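Local coordinates for protein FAD-binding oxidoreductase (Gulosibacter chungangensis, PDB 7PBG) that oxidises 4-ethylphenol, probably by dehydrogenating its alkyl side chain to give 4-vinylphenol, with a covalently bound FAD as cofactor, at residues N17-F22 / G55-W60; E190-G195 / P214-L219. One frame throughout, in Å; residues are numbered along the deposited sequence.

Interaction 1: residues N17-F22 / G55-W60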
loop_
_atom_site.group_PDB
_atom_site.type_symbol
_atom_site.label_atom_id
_atom_site.label_comp_id
_atom_site.label_asym_id
_atom_site.label_seq_id
_atom_site.Cartn_x
_atom_site.Cartn_y
_atom_site.Cartn_z
ATOM N N ASN A 17 -12.442 -9.882 39.533
ATOM C CA ASN A 17 -12.947 -11.169 38.985
ATOM C C ASN A 17 -12.257 -11.414 37.640
ATOM O O ASN A 17 -11.794 -12.538 37.446
ATOM C CB ASN A 17 -14.463 -11.239 38.847
ATOM C CG ASN A 17 -15.167 -11.487 40.163
ATOM O OD1 ASN A 17 -14.602 -12.064 41.082
ATOM N ND2 ASN A 17 -16.401 -11.048 40.243
ATOM N N ALA A 18 -12.129 -10.373 36.816
ATOM C CA ALA A 18 -11.412 -10.426 35.517
ATOM C C ALA A 18 -9.934 -10.748 35.743
ATOM O O ALA A 18 -9.377 -11.629 35.040
ATOM C CB ALA A 18 -11.586 -9.128 34.782
ATOM N N ILE A 19 -9.295 -10.080 36.706
ATOM C CA ILE A 19 -7.863 -10.317 37.065
ATOM C C ILE A 19 -7.680 -11.781 37.488
ATOM O O ILE A 19 -6.690 -12.426 37.053
ATOM C CB ILE A 19 -7.363 -9.332 38.152
ATOM C CG1 ILE A 19 -7.313 -7.888 37.649
ATOM C CG2 ILE A 19 -6.018 -9.767 38.724
ATOM C CD1 ILE A 19 -6.248 -7.601 36.574
ATOM N N SER A 20 -8.594 -12.322 38.285
ATOM C CA SER A 20 -8.547 -13.741 38.707
ATOM C C SER A 20 -8.644 -14.671 37.472
ATOM O O SER A 20 -7.874 -15.676 37.417
ATOM C CB SER A 20 -9.617 -14.003 39.744
ATOM O OG SER A 20 -9.756 -15.390 39.927
ATOM N N GLU A 21 -9.454 -14.331 36.461
ATOM C CA GLU A 21 -9.596 -15.144 35.215
ATOM C C GLU A 21 -8.322 -15.013 34.354
ATOM O O GLU A 21 -7.811 -16.043 33.890
ATOM C CB GLU A 21 -10.846 -14.735 34.437
ATOM C CG GLU A 21 -12.146 -15.141 35.141
ATOM C CD GLU A 21 -13.355 -15.279 34.230
ATOM O OE1 GLU A 21 -13.201 -15.808 33.098
ATOM O OE2 GLU A 21 -14.457 -14.922 34.679
ATOM N N PHE A 22 -7.791 -13.800 34.162
ATOM C CA PHE A 22 -6.492 -13.603 33.459
ATOM C C PHE A 22 -5.418 -14.434 34.160
ATOM O O PHE A 22 -4.668 -15.193 33.501
ATOM C CB PHE A 22 -6.095 -12.134 33.472
ATOM C CG PHE A 22 -6.999 -11.195 32.722
ATOM C CD1 PHE A 22 -7.518 -11.518 31.491
ATOM C CD2 PHE A 22 -7.250 -9.927 33.212
ATOM C CE1 PHE A 22 -8.295 -10.602 30.788
ATOM C CE2 PHE A 22 -8.020 -9.021 32.516
ATOM C CZ PHE A 22 -8.546 -9.371 31.305
ATOM N N GLY A 55 -2.848 3.162 32.928
ATOM C CA GLY A 55 -3.418 1.807 32.889
ATOM C C GLY A 55 -3.576 1.228 34.295
ATOM O O GLY A 55 -2.923 1.739 35.247
ATOM N N SER A 56 -4.387 0.180 34.420
ATOM C CA SER A 56 -4.774 -0.463 35.700
ATOM C C SER A 56 -3.875 -1.646 35.981
ATOM O O SER A 56 -3.739 -2.043 37.161
ATOM C CB SER A 56 -6.183 -0.931 35.670
ATOM O OG SER A 56 -6.411 -1.774 34.530
ATOM N N ALA A 57 -3.375 -2.282 34.923
ATOM C CA ALA A 57 -2.717 -3.584 35.046
ATOM C C ALA A 57 -1.930 -3.780 33.762
ATOM O O ALA A 57 -2.237 -3.102 32.755
ATOM C CB ALA A 57 -3.727 -4.684 35.254
ATOM N N VAL A 58 -0.956 -4.649 33.842
ATOM C CA VAL A 58 -0.235 -5.093 32.626
ATOM C C VAL A 58 -0.194 -6.600 32.613
ATOM O O VAL A 58 0.019 -7.230 33.661
ATOM C CB VAL A 58 1.149 -4.435 32.502
ATOM C CG1 VAL A 58 2.139 -4.824 33.607
ATOM C CG2 VAL A 58 1.726 -4.766 31.150
ATOM N N ILE A 59 -0.391 -7.156 31.419
ATOM C CA ILE A 59 -0.339 -8.613 31.193
ATOM C C ILE A 59 0.733 -8.860 30.137
ATOM O O ILE A 59 0.779 -8.137 29.136
ATOM C CB ILE A 59 -1.702 -9.151 30.738
ATOM C CG1 ILE A 59 -2.813 -8.803 31.728
ATOM C CG2 ILE A 59 -1.596 -10.642 30.466
ATOM C CD1 ILE A 59 -4.201 -9.232 31.291
ATOM N N TRP A 60 1.514 -9.894 30.371
ATOM C CA TRP A 60 2.572 -10.372 29.468
ATOM C C TRP A 60 2.112 -11.671 28.840
ATOM O O TRP A 60 2.436 -12.767 29.306
ATOM C CB TRP A 60 3.844 -10.549 30.297
ATOM C CG TRP A 60 4.332 -9.263 30.866
ATOM C CD1 TRP A 60 4.415 -8.064 30.235
ATOM C CD2 TRP A 60 4.838 -9.054 32.194
ATOM N NE1 TRP A 60 4.954 -7.119 31.072
ATOM C CE2 TRP A 60 5.222 -7.692 32.279
ATOM C CE3 TRP A 60 5.017 -9.887 33.303
ATOM C CZ2 TRP A 60 5.738 -7.130 33.442
ATOM C CZ3 TRP A 60 5.550 -9.336 34.451
ATOM C CH2 TRP A 60 5.925 -7.987 34.501
#
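Ile59 sets its terminal methyl, CD1, over one face of the Phe22 ring, the only face-on approach between residues 17-22 and 55-60. The methyl stands 3.8 Å from the ring centroid, 17° off the normal, in a CH-pi contact. It lies offset toward the rim, so its nearest ring atoms are on one side: Ile59 CD1 is 3.7 Å from Phe22 CD2. The two side chains cross at about a right angle, and the tip of the isoleucine, not its flank, does the touching. Its extended end (chi2 176°) carries CD1 away from the strand and onto the ring. One helical turn before Phe22, Ile19 makes a lighter contact, its CD1 lying 4.1 Å from Ala57 CB. With CG1 anti to the carbonyl carbon (chi1 -67°), the longer branch of Ile19 is sent off the helix, and its end, CD1, reaches the alanine methyl. No hydrogen bond joins the segments; the interface is apolar, modest in area and mostly buried.

Ala57 and Ile59, two residues apart, point from the same side of strand 57-59, and Ile19 and Phe22 share one side of helix 12-26, which packs on strands 31-32 and 57-59 of the four-stranded mixed sheet of this PCMH-type FAD-binding fold.

The strand is fixed in that sheet by backbone hydrogen bonds, Ala57 and Ile59 to Leu104 and Val58 to Arg32. Helix 64-77 flanks the contact, with Ile73 against Phe22 and Ile70 against Ile59, while Val31 touches both Ile19 and Phe22. Farther round helix 12-26, the carboxylate of Glu21 forms a salt bridge with Lys76 and a hydrogen bond with Tyr77, tying the two helices together; the side chain of Ile59 remains about 13 Å from the bound FAD.

Interaction 2: residues E190-G195 / P214-L219; sequences EVLRTG and PSIEGL
Just past strand 191-193 the backbone comes closest to the 3-10 segment 217-219, with Thr194 CA 6.7 Å from Glu217 CA. Here Thr194 OG1 donates a hydrogen bond of 2.6 Å to Glu217 OE2. The hydroxyl meets the carboxylate oxygen on its anti side, 22° out of the carboxylate plane, and the two side chains cross at about a right angle. Thr194 OG1 sits between its own backbone N and carbonyl carbon (chi1 62°), which turns the hydroxyl to the glutamate; it also pairs with Met182 N. Thr194 CB packs 3.7 Å from Glu217 CG. The buried carboxylate is gripped by further partners: OE2 also accepts from Gly181 N, and OE1 pairs with Arg179, which would probably favour the ionised form. Replacing Glu217 by an alanine would probably leave Arg179 without this charge partner and cost the Thr194 hydroxyl its acceptor, though not its bond with Met182.

Beside this polar pair, Leu192 and Ile216 reach toward each other tip to tip, with Leu192 CD2 4.0 Å from Ile216 CD1. The first torsion of Leu192 (chi1 163°) directs CG toward Ile216, and the second presents CD2.

Outward from the contact, Ile216 packs on Leu219 of the second subunit and Gln497 of that subunit hydrogen-bonds Arg193 O and Gly195 O, placing the region at the dimer interface. Within the chain, strand 191-193 pairs antiparallel with strand 179-186, source of both Arg179 and Gly181, while helix 64-77 touches Val191; the connection running toward strand 226-237 is thus held against this hairpin.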
loop_
_atom_site.group_PDB
_atom_site.type_symbol
_atom_site.label_atom_id
_atom_site.label_comp_id
_atom_site.label_asym_id
_atom_site.label_seq_id
_atom_site.Cartn_x
_atom_site.Cartn_y
_atom_site.Cartn_z
ATOM N N GLU A 190 -11.125 -14.090 17.724
ATOM C CA GLU A 190 -10.873 -14.911 16.504
ATOM C C GLU A 190 -9.522 -14.507 15.889
ATOM O O GLU A 190 -9.198 -13.284 15.788
ATOM C CB GLU A 190 -11.969 -14.715 15.444
ATOM C CG GLU A 190 -13.277 -15.415 15.774
ATOM C CD GLU A 190 -13.134 -16.857 16.244
ATOM O OE1 GLU A 190 -12.727 -17.727 15.433
ATOM O OE2 GLU A 190 -13.391 -17.105 17.427
ATOM N N VAL A 191 -8.812 -15.491 15.376
ATOM C CA VAL A 191 -7.508 -15.223 14.717
ATOM C C VAL A 191 -7.784 -15.034 13.226
ATOM O O VAL A 191 -8.416 -15.929 12.583
ATOM C CB VAL A 191 -6.448 -16.305 14.948
ATOM C CG1 VAL A 191 -5.167 -15.959 14.219
ATOM C CG2 VAL A 191 -6.130 -16.497 16.420
ATOM N N LEU A 192 -7.232 -13.947 12.691
ATOM C CA LEU A 192 -7.293 -13.605 11.254
ATOM C C LEU A 192 -5.861 -13.628 10.724
ATOM O O LEU A 192 -4.964 -13.061 11.371
ATOM C CB LEU A 192 -7.881 -12.207 11.122
ATOM C CG LEU A 192 -7.647 -11.513 9.774
ATOM C CD1 LEU A 192 -8.557 -12.155 8.744
ATOM C CD2 LEU A 192 -7.961 -10.009 9.860
ATOM N N ARG A 193 -5.649 -14.235 9.571
ATOM C CA ARG A 193 -4.391 -14.119 8.812
ATOM C C ARG A 193 -4.710 -13.359 7.530
ATOM O O ARG A 193 -5.581 -13.823 6.725
ATOM C CB ARG A 193 -3.782 -15.496 8.610
ATOM C CG ARG A 193 -3.231 -16.112 9.890
ATOM C CD ARG A 193 -2.562 -17.404 9.644
ATOM N NE ARG A 193 -1.780 -17.808 10.813
ATOM C CZ ARG A 193 -0.872 -18.773 10.831
ATOM N NH1 ARG A 193 -0.612 -19.491 9.742
ATOM N NH2 ARG A 193 -0.185 -18.978 11.947
ATOM N N THR A 194 -4.022 -12.232 7.332
ATOM C CA THR A 194 -4.344 -11.292 6.233
ATOM C C THR A 194 -3.785 -11.879 4.939
ATOM O O THR A 194 -2.825 -12.706 4.976
ATOM C CB THR A 194 -3.822 -9.884 6.478
ATOM O OG1 THR A 194 -2.396 -9.965 6.559
ATOM C CG2 THR A 194 -4.436 -9.298 7.722
ATOM N N GLY A 195 -4.390 -11.512 3.856
ATOM C CA GLY A 195 -3.845 -11.781 2.513
ATOM C C GLY A 195 -3.759 -13.263 2.237
ATOM O O GLY A 195 -4.722 -14.024 2.513
ATOM N N PRO A 214 -11.018 -7.350 -0.524
ATOM C CA PRO A 214 -10.367 -6.146 -0.062
ATOM C C PRO A 214 -9.031 -6.382 0.631
ATOM O O PRO A 214 -8.789 -7.403 1.289
ATOM C CB PRO A 214 -11.376 -5.501 0.882
ATOM C CG PRO A 214 -12.282 -6.605 1.313
ATOM C CD PRO A 214 -12.277 -7.620 0.185
ATOM N N SER A 215 -8.163 -5.407 0.473
ATOM C CA SER A 215 -6.846 -5.370 1.147
ATOM C C SER A 215 -7.048 -4.670 2.485
ATOM O O SER A 215 -7.395 -3.462 2.461
ATOM C CB SER A 215 -5.819 -4.674 0.287
ATOM O OG SER A 215 -5.446 -5.501 -0.810
ATOM N N ILE A 216 -6.903 -5.397 3.602
ATOM C CA ILE A 216 -7.343 -4.847 4.921
ATOM C C ILE A 216 -6.167 -4.683 5.902
ATOM O O ILE A 216 -6.419 -4.270 7.020
ATOM C CB ILE A 216 -8.453 -5.715 5.534
ATOM C CG1 ILE A 216 -7.986 -7.144 5.816
ATOM C CG2 ILE A 216 -9.666 -5.664 4.627
ATOM C CD1 ILE A 216 -8.989 -7.985 6.577
ATOM N N GLU A 217 -4.915 -4.901 5.511
ATOM C CA GLU A 217 -3.821 -4.668 6.509
ATOM C C GLU A 217 -3.793 -3.186 6.930
ATOM O O GLU A 217 -3.412 -2.913 8.094
ATOM C CB GLU A 217 -2.449 -5.051 5.968
ATOM C CG GLU A 217 -2.257 -6.560 5.964
ATOM C CD GLU A 217 -0.951 -7.096 5.416
ATOM O OE1 GLU A 217 0.022 -6.287 5.218
ATOM O OE2 GLU A 217 -0.875 -8.342 5.265
ATOM N N GLY A 218 -4.153 -2.257 6.031
ATOM C CA GLY A 218 -4.195 -0.826 6.342
ATOM C C GLY A 218 -5.235 -0.510 7.399
ATOM O O GLY A 218 -5.086 0.540 8.086
ATOM N N LEU A 219 -6.254 -1.372 7.596
ATOM C CA LEU A 219 -7.240 -1.142 8.681
ATOM C C LEU A 219 -6.565 -1.215 10.044
ATOM O O LEU A 219 -7.098 -0.642 10.985
ATOM C CB LEU A 219 -8.326 -2.202 8.664
ATOM C CG LEU A 219 -9.354 -2.111 7.564
ATOM C CD1 LEU A 219 -10.492 -3.052 7.918
ATOM C CD2 LEU A 219 -9.838 -0.696 7.419
#

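How the interactions relate
From the N terminus, helix 12-26 comes first, and interaction 1 closes a loop of 32 intervening residues by bringing strand 57-59 back against it. The chain then passes through helix 64-77 and the remaining strands of the small mixed sheet before reaching the antiparallel sheet that holds strands 179-186, 191-193 and 226-237. There interaction 2 closes a shorter loop, 18 residues without helix or strand, between strand 191-193 and the approach to strand 226-237. The loops follow in series, neither nested nor crossed. The centres of interactions 1 and 2 lie about 27 Å apart and the nearest atoms of interactions 1 and 2 about 14 Å apart, without touching. Helix 64-77 is a common neighbour of both.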